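Local coordinates for GCN5-related N-acetyltransferase (Kribbella flavida, PDB 4H89), which probably transfers an acyl group, most likely acetyl from acetyl-CoA, as GNAT-family enzymes generally do, at residues P24-R27 and E28-A32. Residues are numbered along the deposited sequence; the frame is centred on the assembly and turned at random. Where two conformers were deposited one is given.
Sequences PFFR and EIVSA
The carbonyl oxygen of Phe25 accepts the amide of Ile29, with N 3.0 Å from Phe25 O, and has a water at hydrogen-bonding distance, 3.1 Å from that same Phe25 O. The water also stands 2.9 Å from Glu28 OE1 in the conformer modelled here, one of two that Glu28 takes; it can donate to either oxygen but has more acceptors in reach than protons. Placing CG of Glu28 anti to its own carbonyl carbon (chi1 -66°) sets it beside the backbone N and 3.2 Å from Pro24 O, while the extended chain beyond carries the carboxylate to the water. OE1 has a further, weak bond to Ala98 N, just past strand 89-96.

Glu28, Ile29, Val30 and Ser31 each bond through N to the carbonyl four residues back, the i-to-i+4 pattern of an alpha-helix, here the last turns of helix 19-32, the first helix of this GNAT domain. Phe25, Phe26 and Ile29 all touch Met95 of strand 89-96, placing one flank of the helix against the sheet.

Phe26 and Val30 illustrate i-to-i+4 side-chain packing. Methyl CG2 of Val30 sits over one face of the Phe26 ring in a CH-pi contact, 4.0 Å from the centroid and displaced toward CZ. Tyr38 meets the same ring edge-to-face, while Arg27 NH1 lies in plane at its edge; the guanidinium is held through NH2 by a salt bridge to Asp44 and a hydrogen bond to Leu42 O.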
ATOM      1  N   PRO A  24       7.462  13.015  18.354  1.00 15.61           N
ATOM      2  CA  PRO A  24       6.586  12.486  19.416  1.00 17.22           C
ATOM      3  C   PRO A  24       5.188  12.165  18.979  1.00 16.33           C
ATOM      4  O   PRO A  24       4.560  11.289  19.588  1.00 18.08           O
ATOM      5  CB  PRO A  24       6.635  13.558  20.519  1.00 21.11           C
ATOM      6  CG  PRO A  24       7.409  14.709  19.984  1.00 23.63           C
ATOM      7  CD  PRO A  24       8.056  14.320  18.693  1.00 18.16           C
ATOM      8  N   PHE A  25       4.653  12.844  17.956  1.00 18.87           N
ATOM      9  CA  PHE A  25       3.318  12.470  17.458  1.00 17.58           C
ATOM     10  C   PHE A  25       3.310  11.088  16.911  1.00 17.92           C
ATOM     11  O   PHE A  25       2.383  10.335  17.117  1.00 18.50           O
ATOM     12  CB  PHE A  25       2.816  13.348  16.293  1.00 20.74           C
ATOM     13  CG  PHE A  25       2.859  14.822  16.528  1.00 18.32           C
ATOM     14  CD1 PHE A  25       2.908  15.349  17.797  1.00 19.96           C
ATOM     15  CD2 PHE A  25       2.837  15.680  15.417  1.00 20.45           C
ATOM     16  CE1 PHE A  25       2.970  16.707  17.995  1.00 21.40           C
ATOM     17  CE2 PHE A  25       2.925  17.046  15.610  1.00 20.63           C
ATOM     18  CZ  PHE A  25       2.961  17.558  16.903  1.00 20.33           C
ATOM     19  N   PHE A  26       4.334  10.792  16.115  1.00 17.91           N
ATOM     20  CA  PHE A  26       4.503   9.477  15.545  1.00 17.98           C
ATOM     21  C   PHE A  26       4.546   8.427  16.633  1.00 15.35           C
ATOM     22  O   PHE A  26       3.856   7.404  16.585  1.00 17.70           O
ATOM     23  CB  PHE A  26       5.729   9.430  14.609  1.00 17.10           C
ATOM     24  CG  PHE A  26       6.017   8.064  14.112  1.00 16.88           C
ATOM     25  CD1 PHE A  26       5.245   7.502  13.110  1.00 23.19           C
ATOM     26  CD2 PHE A  26       7.005   7.296  14.649  1.00 19.32           C
ATOM     27  CE1 PHE A  26       5.492   6.233  12.642  1.00 24.92           C
ATOM     28  CE2 PHE A  26       7.222   5.993  14.204  1.00 22.21           C
ATOM     29  CZ  PHE A  26       6.477   5.471  13.197  1.00 22.91           C
ATOM     30  N   ARG A  27       5.410   8.641  17.619  1.00 15.72           N
ATOM     31  CA  ARG A  27       5.504   7.707  18.743  1.00 15.57           C
ATOM     32  C   ARG A  27       4.173   7.510  19.469  1.00 15.54           C
ATOM     33  O   ARG A  27       3.843   6.351  19.795  1.00 16.52           O
ATOM     34  CB  ARG A  27       6.605   8.113  19.704  1.00 15.14           C
ATOM     35  CG  ARG A  27       7.989   8.107  19.106  1.00 16.06           C
ATOM     36  CD  ARG A  27       8.441   6.753  18.584  1.00 16.77           C
ATOM     37  NE  ARG A  27       9.807   6.838  18.114  1.00 16.72           N
ATOM     38  CZ  ARG A  27      10.374   5.949  17.321  1.00 15.82           C
ATOM     39  NH1 ARG A  27       9.720   4.923  16.837  1.00 16.73           N
ATOM     40  NH2 ARG A  27      11.617   6.130  16.926  1.00 16.51           N
ATOM     41  N   GLU A  28       3.414   8.600  19.698  0.50 17.49           N
ATOM     42  CA  GLU A  28       2.078   8.514  20.355  0.50 17.94           C
ATOM     43  C   GLU A  28       1.191   7.585  19.529  0.50 18.24           C
ATOM     44  O   GLU A  28       0.579   6.654  20.054  0.50 17.27           O
ATOM     45  CB  GLU A  28       1.337   9.884  20.448  0.50 23.27           C
ATOM     46  CG  GLU A  28       1.922  11.001  21.337  0.50 28.53           C
ATOM     47  CD  GLU A  28       1.128  12.361  21.380  0.50 29.28           C
ATOM     48  OE1 GLU A  28       0.567  12.917  20.368  0.50 32.83           O
ATOM     49  OE2 GLU A  28       1.097  12.948  22.475  0.50 39.88           O
ATOM     50  N   ILE A  29       1.161   7.799  18.209  1.00 19.79           N
ATOM     51  CA  ILE A  29       0.276   6.993  17.347  1.00 20.83           C
ATOM     52  C   ILE A  29       0.602   5.512  17.359  1.00 22.57           C
ATOM     53  O   ILE A  29      -0.304   4.691  17.469  1.00 24.29           O
ATOM     54  CB  ILE A  29       0.255   7.524  15.900  1.00 26.73           C
ATOM     55  CG1 ILE A  29      -0.567   8.822  15.863  1.00 31.82           C
ATOM     56  CG2 ILE A  29      -0.296   6.496  14.904  1.00 30.29           C
ATOM     57  CD1 ILE A  29      -0.390   9.659  14.606  1.00 36.44           C
ATOM     58  N   VAL A  30       1.893   5.151  17.283  1.00 20.79           N
ATOM     59  CA  VAL A  30       2.296   3.758  17.363  1.00 22.28           C
ATOM     60  C   VAL A  30       1.931   3.166  18.721  1.00 20.74           C
ATOM     61  O   VAL A  30       1.381   2.067  18.804  1.00 23.74           O
ATOM     62  CB  VAL A  30       3.779   3.590  17.081  1.00 20.99           C
ATOM     63  CG1 VAL A  30       4.251   2.157  17.316  1.00 26.31           C
ATOM     64  CG2 VAL A  30       4.096   4.043  15.683  1.00 23.86           C
ATOM     65  N   SER A  31       2.242   3.894  19.788  0.60 18.05           N
ATOM     66  CA  SER A  31       1.913   3.438  21.139  0.60 20.45           C
ATOM     67  C   SER A  31       0.414   3.173  21.349  0.60 20.52           C
ATOM     68  O   SER A  31       0.041   2.147  21.929  0.60 23.45           O
ATOM     69  CB  SER A  31       2.409   4.454  22.163  0.60 21.30           C
ATOM     70  OG  SER A  31       2.125   3.994  23.470  0.60 28.98           O
ATOM     71  N   ALA A  32      -0.438   4.084  20.875  1.00 18.22           N
ATOM     72  CA  ALA A  32      -1.879   3.958  21.090  1.00 21.00           C
ATOM     73  C   ALA A  32      -2.424   2.801  20.270  1.00 21.19           C
ATOM     74  O   ALA A  32      -3.288   2.048  20.739  1.00 23.69           O
ATOM     75  CB  ALA A  32      -2.581   5.272  20.764  1.00 20.71           C
TER
HETATM   76  O   HOH W   1      -0.273  11.807  17.795  1.00 54.52           O